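Local atomic coordinates of precorrin-3 methylase (Rhodobacter capsulatus, PDB entry 3NUT), a protein that probably transfers a methyl group from S-adenosyl-L-methionine to a precorrin intermediate on the route to cobalamin (vitamin B12). Residues S8-V13 with G78-V83; S96-A101 with T111-L116; R161-M166 with V231-T236; T12-G17 with P26-A31. All blocks are in the same frame, centred on the assembly; numbering follows the deposited sequence.

Contact 1: residues S8-V13 with G78-V83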
loop_
_atom_site.group_PDB
_atom_site.type_symbol
_atom_site.label_atom_id
_atom_site.label_comp_id
_atom_site.label_asym_id
_atom_site.label_seq_id
_atom_site.Cartn_x
_atom_site.Cartn_y
_atom_site.Cartn_z
ATOM N N SER A 8 3.674 -33.316 -1.733
ATOM C CA SER A 8 2.657 -32.339 -1.255
ATOM C C SER A 8 3.051 -30.876 -1.581
ATOM O O SER A 8 3.978 -30.320 -0.967
ATOM C CB SER A 8 2.379 -32.525 0.238
ATOM O OG SER A 8 1.103 -31.963 0.542
ATOM N N GLY A 9 2.350 -30.284 -2.560
ATOM C CA GLY A 9 2.717 -28.983 -3.110
ATOM C C GLY A 9 1.945 -27.779 -2.607
ATOM O O GLY A 9 1.129 -27.873 -1.693
ATOM N N TRP A 10 2.210 -26.625 -3.208
ATOM C CA TRP A 10 1.452 -25.445 -2.883
ATOM C C TRP A 10 1.469 -24.400 -3.985
ATOM O O TRP A 10 2.113 -24.569 -5.000
ATOM C CB TRP A 10 1.957 -24.842 -1.583
ATOM C CG TRP A 10 3.456 -24.814 -1.363
ATOM C CD1 TRP A 10 4.159 -25.555 -0.458
ATOM C CD2 TRP A 10 4.412 -23.952 -1.999
ATOM N NE1 TRP A 10 5.490 -25.220 -0.492
ATOM C CE2 TRP A 10 5.677 -24.229 -1.416
ATOM C CE3 TRP A 10 4.325 -22.968 -2.994
ATOM C CZ2 TRP A 10 6.866 -23.564 -1.811
ATOM C CZ3 TRP A 10 5.501 -22.311 -3.395
ATOM C CH2 TRP A 10 6.763 -22.625 -2.807
ATOM N N VAL A 11 0.757 -23.305 -3.771
ATOM C CA VAL A 11 0.749 -22.212 -4.729
ATOM C C VAL A 11 1.036 -20.979 -3.892
ATOM O O VAL A 11 0.322 -20.681 -2.933
ATOM C CB VAL A 11 -0.641 -22.054 -5.435
ATOM C CG1 VAL A 11 -0.690 -20.828 -6.314
ATOM C CG2 VAL A 11 -1.021 -23.305 -6.239
ATOM N N THR A 12 2.076 -20.257 -4.253
ATOM C CA THR A 12 2.345 -19.008 -3.601
ATOM C C THR A 12 2.120 -17.930 -4.648
ATOM O O THR A 12 2.578 -18.043 -5.786
ATOM C CB THR A 12 3.812 -18.971 -3.087
ATOM O OG1 THR A 12 3.956 -19.872 -1.981
ATOM C CG2 THR A 12 4.202 -17.539 -2.628
ATOM N N VAL A 13 1.408 -16.880 -4.290
ATOM C CA VAL A 13 1.344 -15.729 -5.164
ATOM C C VAL A 13 2.267 -14.695 -4.534
ATOM O O VAL A 13 2.066 -14.329 -3.393
ATOM C CB VAL A 13 -0.092 -15.213 -5.314
ATOM C CG1 VAL A 13 -0.142 -14.095 -6.368
ATOM C CG2 VAL A 13 -0.975 -16.344 -5.740
ATOM N N GLY A 78 1.901 -32.218 -6.474
ATOM C CA GLY A 78 3.002 -32.041 -5.543
ATOM C C GLY A 78 4.003 -30.924 -5.868
ATOM O O GLY A 78 4.955 -30.718 -5.134
ATOM N N ARG A 79 3.758 -30.172 -6.941
ATOM C CA ARG A 79 4.635 -29.052 -7.335
ATOM C C ARG A 79 4.532 -27.828 -6.400
ATOM O O ARG A 79 3.495 -27.565 -5.799
ATOM C CB ARG A 79 4.416 -28.681 -8.820
ATOM C CG ARG A 79 4.957 -29.743 -9.801
ATOM C CD ARG A 79 4.310 -29.680 -11.206
ATOM N NE ARG A 79 5.259 -29.300 -12.264
ATOM C CZ ARG A 79 4.995 -29.277 -13.586
ATOM N NH1 ARG A 79 3.788 -29.613 -14.067
ATOM N NH2 ARG A 79 5.947 -28.901 -14.437
ATOM N N ARG A 80 5.636 -27.113 -6.253
ATOM C CA ARG A 80 5.677 -25.931 -5.429
ATOM C C ARG A 80 5.677 -24.738 -6.399
ATOM O O ARG A 80 6.723 -24.373 -6.945
ATOM C CB ARG A 80 6.930 -25.937 -4.515
ATOM C CG ARG A 80 6.833 -26.852 -3.313
ATOM C CD ARG A 80 8.163 -27.033 -2.590
ATOM N NE ARG A 80 8.737 -28.289 -3.055
ATOM C CZ ARG A 80 10.015 -28.494 -3.353
ATOM N NH1 ARG A 80 10.919 -27.518 -3.240
ATOM N NH2 ARG A 80 10.373 -29.688 -3.795
ATOM N N VAL A 81 4.505 -24.131 -6.560
ATOM C CA VAL A 81 4.231 -23.186 -7.628
ATOM C C VAL A 81 4.227 -21.778 -7.064
ATOM O O VAL A 81 3.453 -21.477 -6.159
ATOM C CB VAL A 81 2.862 -23.475 -8.301
ATOM C CG1 VAL A 81 2.688 -22.675 -9.563
ATOM C CG2 VAL A 81 2.710 -25.000 -8.623
ATOM N N VAL A 82 5.111 -20.922 -7.588
ATOM C CA VAL A 82 5.077 -19.506 -7.268
ATOM C C VAL A 82 4.480 -18.777 -8.458
ATOM O O VAL A 82 4.997 -18.853 -9.566
ATOM C CB VAL A 82 6.494 -18.912 -6.989
ATOM C CG1 VAL A 82 6.403 -17.385 -6.747
ATOM C CG2 VAL A 82 7.174 -19.623 -5.782
ATOM N N VAL A 83 3.390 -18.060 -8.227
ATOM C CA VAL A 83 2.797 -17.262 -9.284
ATOM C C VAL A 83 3.262 -15.845 -8.978
ATOM O O VAL A 83 3.105 -15.351 -7.851
ATOM C CB VAL A 83 1.246 -17.345 -9.273
ATOM C CG1 VAL A 83 0.645 -16.351 -10.268
ATOM C CG2 VAL A 83 0.764 -18.782 -9.531
#

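Contact 2: residues S96-A101 with T111-L116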
loop_
_atom_site.group_PDB
_atom_site.type_symbol
_atom_site.label_atom_id
_atom_site.label_comp_id
_atom_site.label_asym_id
_atom_site.label_seq_id
_atom_site.Cartn_x
_atom_site.Cartn_y
_atom_site.Cartn_z
ATOM N N SER A 96 -6.249 -12.218 -6.125
ATOM C CA SER A 96 -7.691 -12.242 -6.423
ATOM C C SER A 96 -8.142 -13.347 -7.388
ATOM O O SER A 96 -9.087 -14.093 -7.106
ATOM C CB SER A 96 -8.114 -10.912 -7.048
ATOM O OG SER A 96 -8.910 -10.186 -6.143
ATOM N N ALA A 97 -7.477 -13.393 -8.536
ATOM C CA ALA A 97 -7.730 -14.368 -9.566
ATOM C C ALA A 97 -7.510 -15.797 -9.089
ATOM O O ALA A 97 -8.217 -16.699 -9.509
ATOM C CB ALA A 97 -6.827 -14.100 -10.743
ATOM N N LEU A 98 -6.511 -16.007 -8.240
ATOM C CA LEU A 98 -6.289 -17.343 -7.684
ATOM C C LEU A 98 -7.488 -17.776 -6.842
ATOM O O LEU A 98 -7.925 -18.935 -6.934
ATOM C CB LEU A 98 -4.979 -17.427 -6.878
ATOM C CG LEU A 98 -4.731 -18.716 -6.065
ATOM C CD1 LEU A 98 -4.584 -19.919 -7.001
ATOM C CD2 LEU A 98 -3.502 -18.587 -5.149
ATOM N N PHE A 99 -8.014 -16.858 -6.043
ATOM C CA PHE A 99 -9.157 -17.167 -5.193
ATOM C C PHE A 99 -10.435 -17.281 -6.017
ATOM O O PHE A 99 -11.308 -18.112 -5.697
ATOM C CB PHE A 99 -9.286 -16.201 -4.013
ATOM C CG PHE A 99 -8.117 -16.274 -3.086
ATOM C CD1 PHE A 99 -7.852 -17.438 -2.390
ATOM C CD2 PHE A 99 -7.239 -15.201 -2.952
ATOM C CE1 PHE A 99 -6.752 -17.523 -1.553
ATOM C CE2 PHE A 99 -6.150 -15.285 -2.124
ATOM C CZ PHE A 99 -5.888 -16.429 -1.433
ATOM N N GLU A 100 -10.517 -16.506 -7.099
ATOM C CA GLU A 100 -11.543 -16.782 -8.119
ATOM C C GLU A 100 -11.436 -18.163 -8.790
ATOM O O GLU A 100 -12.449 -18.836 -8.924
ATOM C CB GLU A 100 -11.633 -15.688 -9.178
ATOM C CG GLU A 100 -12.288 -14.441 -8.667
ATOM C CD GLU A 100 -12.163 -13.257 -9.634
ATOM O OE1 GLU A 100 -11.367 -12.338 -9.329
ATOM O OE2 GLU A 100 -12.878 -13.258 -10.672
ATOM N N ALA A 101 -10.248 -18.580 -9.215
ATOM C CA ALA A 101 -10.112 -19.912 -9.782
ATOM C C ALA A 101 -10.426 -21.009 -8.754
ATOM O O ALA A 101 -11.013 -22.001 -9.093
ATOM C CB ALA A 101 -8.730 -20.116 -10.367
ATOM N N THR A 111 -6.161 -27.007 -1.212
ATOM C CA THR A 111 -4.817 -26.663 -1.683
ATOM C C THR A 111 -4.137 -25.703 -0.701
ATOM O O THR A 111 -4.768 -24.768 -0.224
ATOM C CB THR A 111 -4.815 -26.009 -3.123
ATOM O OG1 THR A 111 -5.539 -26.821 -4.073
ATOM C CG2 THR A 111 -3.373 -25.796 -3.637
ATOM N N GLU A 112 -2.857 -25.921 -0.399
ATOM C CA GLU A 112 -2.129 -24.947 0.415
ATOM C C GLU A 112 -1.798 -23.684 -0.394
ATOM O O GLU A 112 -1.252 -23.770 -1.486
ATOM C CB GLU A 112 -0.837 -25.538 0.978
ATOM C CG GLU A 112 -0.284 -24.664 2.069
ATOM C CD GLU A 112 1.067 -25.095 2.580
ATOM O OE1 GLU A 112 1.363 -26.316 2.528
ATOM O OE2 GLU A 112 1.823 -24.198 3.042
ATOM N N ILE A 113 -2.125 -22.520 0.145
ATOM C CA ILE A 113 -1.990 -21.285 -0.582
ATOM C C ILE A 113 -1.345 -20.265 0.330
ATOM O O ILE A 113 -1.703 -20.181 1.478
ATOM C CB ILE A 113 -3.348 -20.735 -1.090
ATOM C CG1 ILE A 113 -3.728 -21.426 -2.401
ATOM C CG2 ILE A 113 -3.232 -19.242 -1.370
ATOM C CD1 ILE A 113 -5.269 -21.560 -2.657
ATOM N N ARG A 114 -0.378 -19.519 -0.202
ATOM C CA ARG A 114 0.337 -18.485 0.534
ATOM C C ARG A 114 0.383 -17.251 -0.350
ATOM O O ARG A 114 0.716 -17.354 -1.535
ATOM C CB ARG A 114 1.763 -18.953 0.794
ATOM C CG ARG A 114 1.893 -20.209 1.674
ATOM C CD ARG A 114 3.201 -20.939 1.384
ATOM N NE ARG A 114 3.397 -22.095 2.261
ATOM C CZ ARG A 114 4.510 -22.823 2.351
ATOM N NH1 ARG A 114 5.574 -22.538 1.622
ATOM N NH2 ARG A 114 4.554 -23.851 3.193
ATOM N N ILE A 115 0.046 -16.091 0.212
ATOM C CA ILE A 115 0.055 -14.824 -0.505
ATOM C C ILE A 115 1.125 -13.938 0.146
ATOM O O ILE A 115 1.029 -13.619 1.333
ATOM C CB ILE A 115 -1.329 -14.122 -0.412
ATOM C CG1 ILE A 115 -2.459 -15.092 -0.822
ATOM C CG2 ILE A 115 -1.367 -12.788 -1.288
ATOM C CD1 ILE A 115 -2.518 -15.383 -2.350
ATOM N N LEU A 116 2.146 -13.561 -0.639
ATOM C CA LEU A 116 3.327 -12.864 -0.129
ATOM C C LEU A 116 3.362 -11.425 -0.648
ATOM O O LEU A 116 3.472 -11.209 -1.854
ATOM C CB LEU A 116 4.599 -13.623 -0.551
ATOM C CG LEU A 116 4.593 -15.116 -0.153
ATOM C CD1 LEU A 116 5.976 -15.708 -0.476
ATOM C CD2 LEU A 116 4.264 -15.289 1.356
#

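Contact 3: residues R161-M166 with V231-T236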
loop_
_atom_site.group_PDB
_atom_site.type_symbol
_atom_site.label_atom_id
_atom_site.label_comp_id
_atom_site.label_asym_id
_atom_site.label_seq_id
_atom_site.Cartn_x
_atom_site.Cartn_y
_atom_site.Cartn_z
ATOM N N ARG A 161 -15.139 13.798 -3.483
ATOM C CA ARG A 161 -16.012 14.493 -2.530
ATOM C C ARG A 161 -15.623 14.255 -1.082
ATOM O O ARG A 161 -15.793 15.136 -0.244
ATOM C CB ARG A 161 -17.503 14.172 -2.770
ATOM C CG ARG A 161 -18.085 14.781 -4.053
ATOM C CD ARG A 161 -19.487 14.245 -4.366
ATOM N NE ARG A 161 -19.870 14.477 -5.765
ATOM C CZ ARG A 161 -20.986 14.009 -6.333
ATOM N NH1 ARG A 161 -21.835 13.274 -5.632
ATOM N NH2 ARG A 161 -21.245 14.252 -7.609
ATOM N N GLY A 162 -15.096 13.068 -0.791
ATOM C CA GLY A 162 -14.591 12.737 0.542
ATOM C C GLY A 162 -13.241 13.384 0.773
ATOM O O GLY A 162 -12.697 13.344 1.875
ATOM N N ASP A 163 -12.710 13.992 -0.278
ATOM C CA ASP A 163 -11.418 14.667 -0.226
ATOM C C ASP A 163 -10.281 13.678 0.079
ATOM O O ASP A 163 -9.331 14.004 0.801
ATOM C CB ASP A 163 -11.416 15.837 0.773
ATOM C CG ASP A 163 -10.164 16.714 0.638
ATOM O OD1 ASP A 163 -9.755 16.997 -0.516
ATOM O OD2 ASP A 163 -9.577 17.104 1.679
ATOM N N PHE A 164 -10.421 12.462 -0.459
ATOM C CA PHE A 164 -9.369 11.445 -0.470
ATOM C C PHE A 164 -8.280 11.844 -1.464
ATOM O O PHE A 164 -8.580 12.275 -2.584
ATOM C CB PHE A 164 -9.948 10.117 -0.960
ATOM C CG PHE A 164 -10.754 9.381 0.063
ATOM C CD1 PHE A 164 -10.140 8.554 0.977
ATOM C CD2 PHE A 164 -12.129 9.500 0.092
ATOM C CE1 PHE A 164 -10.890 7.849 1.924
ATOM C CE2 PHE A 164 -12.886 8.808 1.042
ATOM C CZ PHE A 164 -12.258 7.983 1.963
ATOM N N ALA A 165 -7.026 11.657 -1.081
ATOM C CA ALA A 165 -5.961 11.698 -2.060
ATOM C C ALA A 165 -6.150 10.426 -2.887
ATOM O O ALA A 165 -6.854 9.505 -2.450
ATOM C CB ALA A 165 -4.569 11.751 -1.373
ATOM N N MET A 166 -5.586 10.365 -4.083
ATOM C CA MET A 166 -5.814 9.166 -4.916
ATOM C C MET A 166 -4.621 8.698 -5.726
ATOM O O MET A 166 -3.750 9.498 -6.136
ATOM C CB MET A 166 -6.978 9.350 -5.892
ATOM C CG MET A 166 -7.971 10.438 -5.580
ATOM S SD MET A 166 -9.035 10.617 -7.017
ATOM C CE MET A 166 -10.064 11.990 -6.506
ATOM N N VAL A 231 -3.002 11.806 -7.100
ATOM C CA VAL A 231 -3.805 12.986 -6.951
ATOM C C VAL A 231 -3.797 13.337 -5.471
ATOM O O VAL A 231 -4.138 12.502 -4.640
ATOM C CB VAL A 231 -5.258 12.728 -7.412
ATOM C CG1 VAL A 231 -6.007 14.047 -7.536
ATOM C CG2 VAL A 231 -5.275 12.000 -8.739
ATOM N N GLY A 232 -3.410 14.568 -5.139
ATOM C CA GLY A 232 -3.408 15.000 -3.746
ATOM C C GLY A 232 -4.788 15.165 -3.123
ATOM O O GLY A 232 -5.808 14.983 -3.803
ATOM N N ASN A 233 -4.813 15.451 -1.819
ATOM C CA ASN A 233 -5.980 16.043 -1.155
ATOM C C ASN A 233 -6.074 17.500 -1.660
ATOM O O ASN A 233 -5.202 17.976 -2.405
ATOM C CB ASN A 233 -5.778 16.112 0.373
ATOM C CG ASN A 233 -5.728 14.753 1.045
ATOM O OD1 ASN A 233 -6.761 14.137 1.343
ATOM N ND2 ASN A 233 -4.522 14.293 1.338
ATOM N N ALA A 234 -7.095 18.218 -1.209
ATOM C CA ALA A 234 -7.138 19.672 -1.387
ATOM C C ALA A 234 -5.984 20.390 -0.678
ATOM O O ALA A 234 -5.497 21.403 -1.168
ATOM C CB ALA A 234 -8.496 20.241 -0.923
ATOM N N ALA A 235 -5.552 19.876 0.473
ATOM C CA ALA A 235 -4.438 20.484 1.228
ATOM C C ALA A 235 -3.024 20.190 0.671
ATOM O O ALA A 235 -2.059 20.918 0.952
ATOM C CB ALA A 235 -4.526 20.077 2.686
ATOM N N THR A 236 -2.920 19.122 -0.114
ATOM C CA THR A 236 -1.654 18.600 -0.602
ATOM C C THR A 236 -0.849 19.663 -1.324
ATOM O O THR A 236 -1.330 20.308 -2.253
ATOM C CB THR A 236 -1.898 17.368 -1.516
ATOM O OG1 THR A 236 -2.445 16.296 -0.734
ATOM C CG2 THR A 236 -0.616 16.897 -2.184
HETATM O O HOH W 1 -7.552 18.368 2.135
#

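Contact 4: residues T12-G17 with P26-A31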
loop_
_atom_site.group_PDB
_atom_site.type_symbol
_atom_site.label_atom_id
_atom_site.label_comp_id
_atom_site.label_asym_id
_atom_site.label_seq_id
_atom_site.Cartn_x
_atom_site.Cartn_y
_atom_site.Cartn_z
ATOM N N THR A 12 2.076 -20.257 -4.253
ATOM C CA THR A 12 2.345 -19.008 -3.601
ATOM C C THR A 12 2.120 -17.930 -4.648
ATOM O O THR A 12 2.578 -18.043 -5.786
ATOM C CB THR A 12 3.812 -18.971 -3.087
ATOM O OG1 THR A 12 3.956 -19.872 -1.981
ATOM C CG2 THR A 12 4.202 -17.539 -2.628
ATOM N N VAL A 13 1.408 -16.880 -4.290
ATOM C CA VAL A 13 1.344 -15.729 -5.164
ATOM C C VAL A 13 2.267 -14.695 -4.534
ATOM O O VAL A 13 2.066 -14.329 -3.393
ATOM C CB VAL A 13 -0.092 -15.213 -5.314
ATOM C CG1 VAL A 13 -0.142 -14.095 -6.368
ATOM C CG2 VAL A 13 -0.975 -16.344 -5.740
ATOM N N ALA A 14 3.287 -14.261 -5.266
ATOM C CA ALA A 14 4.356 -13.452 -4.710
ATOM C C ALA A 14 4.557 -12.118 -5.427
ATOM O O ALA A 14 4.738 -12.094 -6.656
ATOM C CB ALA A 14 5.663 -14.256 -4.762
ATOM N N GLY A 15 4.591 -11.017 -4.667
ATOM C CA GLY A 15 4.862 -9.710 -5.250
ATOM C C GLY A 15 6.343 -9.376 -5.432
ATOM O O GLY A 15 7.149 -9.526 -4.523
ATOM N N LEU A 16 6.707 -8.920 -6.615
ATOM C CA LEU A 16 8.099 -8.623 -6.906
ATOM C C LEU A 16 8.467 -7.168 -6.695
ATOM O O LEU A 16 9.605 -6.774 -7.038
ATOM C CB LEU A 16 8.422 -9.013 -8.365
ATOM C CG LEU A 16 8.290 -10.490 -8.753
ATOM C CD1 LEU A 16 8.671 -10.705 -10.187
ATOM C CD2 LEU A 16 9.203 -11.384 -7.908
ATOM N N GLY A 17 7.558 -6.354 -6.149
ATOM C CA GLY A 17 7.801 -4.898 -6.065
ATOM C C GLY A 17 7.778 -4.165 -7.421
ATOM O O GLY A 17 7.474 -4.760 -8.466
ATOM N N PRO A 26 12.836 -10.391 1.538
ATOM C CA PRO A 26 13.524 -11.675 1.736
ATOM C C PRO A 26 12.574 -12.881 1.755
ATOM O O PRO A 26 12.952 -13.947 1.296
ATOM C CB PRO A 26 14.211 -11.491 3.098
ATOM C CG PRO A 26 14.591 -9.942 3.026
ATOM C CD PRO A 26 13.314 -9.354 2.484
ATOM N N GLU A 27 11.375 -12.712 2.285
ATOM C CA GLU A 27 10.340 -13.765 2.243
ATOM C C GLU A 27 10.059 -14.198 0.798
ATOM O O GLU A 27 9.961 -15.414 0.513
ATOM C CB GLU A 27 9.051 -13.256 2.917
ATOM C CG GLU A 27 7.770 -14.049 2.553
ATOM C CD GLU A 27 6.553 -13.714 3.419
ATOM O OE1 GLU A 27 5.652 -12.947 3.009
ATOM O OE2 GLU A 27 6.483 -14.247 4.523
ATOM N N VAL A 28 9.939 -13.208 -0.118
ATOM C CA VAL A 28 9.675 -13.509 -1.533
ATOM C C VAL A 28 10.926 -14.099 -2.186
ATOM O O VAL A 28 10.839 -15.100 -2.884
ATOM C CB VAL A 28 9.046 -12.327 -2.356
ATOM C CG1 VAL A 28 9.100 -12.617 -3.881
ATOM C CG2 VAL A 28 7.617 -12.057 -1.918
ATOM N N THR A 29 12.098 -13.514 -1.946
ATOM C CA THR A 29 13.320 -14.145 -2.462
ATOM C C THR A 29 13.409 -15.653 -2.014
ATOM O O THR A 29 13.843 -16.491 -2.792
ATOM C CB THR A 29 14.567 -13.358 -2.062
ATOM O OG1 THR A 29 14.538 -12.058 -2.700
ATOM C CG2 THR A 29 15.902 -14.113 -2.458
ATOM N N ALA A 30 13.006 -15.967 -0.785
ATOM C CA ALA A 30 13.058 -17.359 -0.271
ATOM C C ALA A 30 12.036 -18.312 -0.922
ATOM O O ALA A 30 12.364 -19.466 -1.190
ATOM C CB ALA A 30 12.917 -17.383 1.257
ATOM N N ALA A 31 10.808 -17.841 -1.171
ATOM C CA ALA A 31 9.823 -18.623 -1.928
ATOM C C ALA A 31 10.321 -18.948 -3.351
ATOM O O ALA A 31 10.166 -20.073 -3.846
ATOM C CB ALA A 31 8.469 -17.883 -1.995
#

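Contact 1: residues S8-V13 with G78-V83
Val-81 O is gripped by two donors of the adjoining strand: Thr-12 N, 2.6 Å away and almost in line with the carbonyl, and more weakly the CA-H of Val-11. Thr-12 O repeats the pattern, accepting Val-83 N at 2.6 Å while the CA-H of Val-82 leans on it. Together with the bonds Val-81 N to Trp-10 O and Trp-10 N to Arg-79 O, this is a parallel beta ladder. Gly-9 has no side chain to keep its CA from Arg-79 O, 3.1 Å away. Gly-78, at positive phi (92°), closes the Schellman motif that ends helix 65-76.

On one face, Trp-10 CG sits between the backbone N and carbonyl carbon (chi1 41°), which swings the indole across the neighbouring strand. Arg-80 CB lies 3.6 Å from the centroid of the Trp-10 six-membered ring, a CH-pi contact over the face, and Arg-80 CG is 3.4 Å from Trp-10 CE2. The guanidinium plane is turned 65° from the indole; CB and CG lie over the ring. Val-82 CG2 meets the ring at its edge, 4.0 Å from Trp-10 CZ3, and Arg-114 of strand 113-116 adds a cation-pi contact. On the opposite face Val-11, Val-13, Val-81 and Val-83 turn to helices 65-76 and 94-104. The four bonds satisfy much of the backbone polarity between the strands, and beta-branched valines suit both the extended chain and the apolar layer beneath.

Contact 2: residues S96-A101 with T111-L116
Leu-98 and Ile-113 reach toward each other tip to tip, Leu-98 CD2 stopping 3.8 Å from Ile-113 CG2. The leucine gets there because its CG is anti to the backbone N (chi1 171°), which extends the side chain from helix 96-101 to strand 113-116. Phe-99 leaves its backbone neither toward nor away from the strand, but its ring ends nearer to it. Past this ring Ile-113 slides in the opposite direction, with Ile-113 CG2 3.9 Å from Phe-99 CZ, whereas Ile-115 comes from the opposite direction, placing Ile-115 CD1 3.6 Å from Phe-99 CE2. Both isoleucine methyls approach the ring obliquely, and Ile-115 CD1 also comes to 4.4 Å from Leu-98 CD2.

The helix and strand segments run nearly antiparallel (164°) with their axes 10.8 Å apart, a spacing filled by large side chains reaching from both sides. Ile-113 and Ile-115, alternate residues of the strand, present the same face to the helix; Arg-114 between them points away and, besides meeting Trp-10, forms a salt bridge with Glu-112 whose hydrogen bonds are bent and weak. Trp-242 of the second subunit brings its ring against Phe-99 and packs on Ile-113, so this layer continues into the dimer interface. With no hydrogen bond across it, the contact rests on dispersion and the hydrophobic effect, which suits four buried hydrocarbon side chains.

Contact 3: residues R161-M166 with V231-T236
The touching parts of 161-166 and 231-236 run nearly antiparallel (163°), and Met-166 and Val-231 form a hydrogen-bonded pair in which each amide N lies 2.6 Å from the other's carbonyl: Met-166 N to Val-231 O and Val-231 N to Met-166 O. Their side chains stand side by side on one face, Met-166 CG 4.0 Å from Val-231 CB, the methionine extended beyond CG. Next to this pair, Ala-165 CB lies 3.4 Å from Val-231 O.

Asp-163 holds the loop that follows strand 227-231. Its positive phi (63°) ends helix 149-161 in a Schellman motif, and with CG anti to the backbone N (chi1 -169°) the carboxylate reaches across to the turn. Asp-163 OD1 accepts Ala-234 N at 3.0 Å through its syn lone pair, in a fairly straight bond. The turn also braces itself: Thr-236 OG1 accepts Asn-233 N at 2.7 Å, and Gly-232, lacking a side chain, lets Thr-236 fold back close.

Arg-155 of the second subunit donates to Gly-162 O, which places the end of helix 149-161 at the subunit boundary. Within the chain, strand 165-169 has strand 137-141 on its other side: the backbone of Ala-165 bonds to Cys-138 of that strand and to Asp-136 just before it, while the backbone of Gly-232 bonds on to Leu-196 of strand 196-201.

Contact 4: residues T12-G17 with P26-A31
Strand 12-15 and helix 26-31 pass each other at 133°, their short axes 8.7 Å apart at the closest, with CA atoms nearest at Ala-14 and Val-28. So close an approach of helix to sheet calls for small residues, Ala-14 and Gly-15 on the strand and Ala-31 on the helix, with compact Val-28 filling the gap.

Val-28 is the hub. With CG1 anti to its backbone N (chi1 167°), the two methyl branches are spread over the strand backbone. Val-28 CG1 rests 3.9 Å from Ala-14 CB, and Val-28 CG2 lies 3.7 Å from Gly-15 O, in van der Waals contact with the carbonyl. Leu-16, just past the strand, turns its end back so that Leu-16 CD2 comes to 4.2 Å from Val-28 CG1. One helical turn on, Ala-31 offers only its methyl, and Thr-12 answers with its own: Thr-12 CG2 is 4.3 Å from Ala-31 CB. No hydrogen bond crosses the contact.

Leu-16 and Gly-17 together face Gly-87 in a classic beta bulge, a break in the regular strand in which Gly-17 takes a positive phi (70°), easy for a residue without a side chain. Glu-27 forms a salt bridge to Arg-20 of the second subunit. The helix covers the sheet face bearing Thr-12 and Ala-14, while Val-13 on the reverse faces helix 94-104. On one side strand 113-116 adds Leu-116, which packs on Glu-27, Val-28 and Ala-31; on the other, Val-82 and Val-84 of strand 80-85 touch Ala-14 and Leu-16.

Contacts 1, 2 and 4 belong to one parallel sheet and the helices on its two faces. Strand 10-15 lies between the partner strands of contacts 1 and 2 and carries contact 4 onward toward the ligand. Contact 1 lies about 10 Å from contact 2 and about 12 Å from contact 4 between centres, and Val-13 N probably bonds to Arg-114 O at 2.9 Å. Contact 3 belongs to the mixed sheet containing strands 165-169 and 227-231, its centre about 41 Å from that of contact 1. Bound S-adenosyl-L-homocysteine, whose sites include Pro-18, Asp-88 and Thr-227, lies about 7 Å from Gly-15 in contact 4 and about 12 Å from the Val-231 side chain in contact 3.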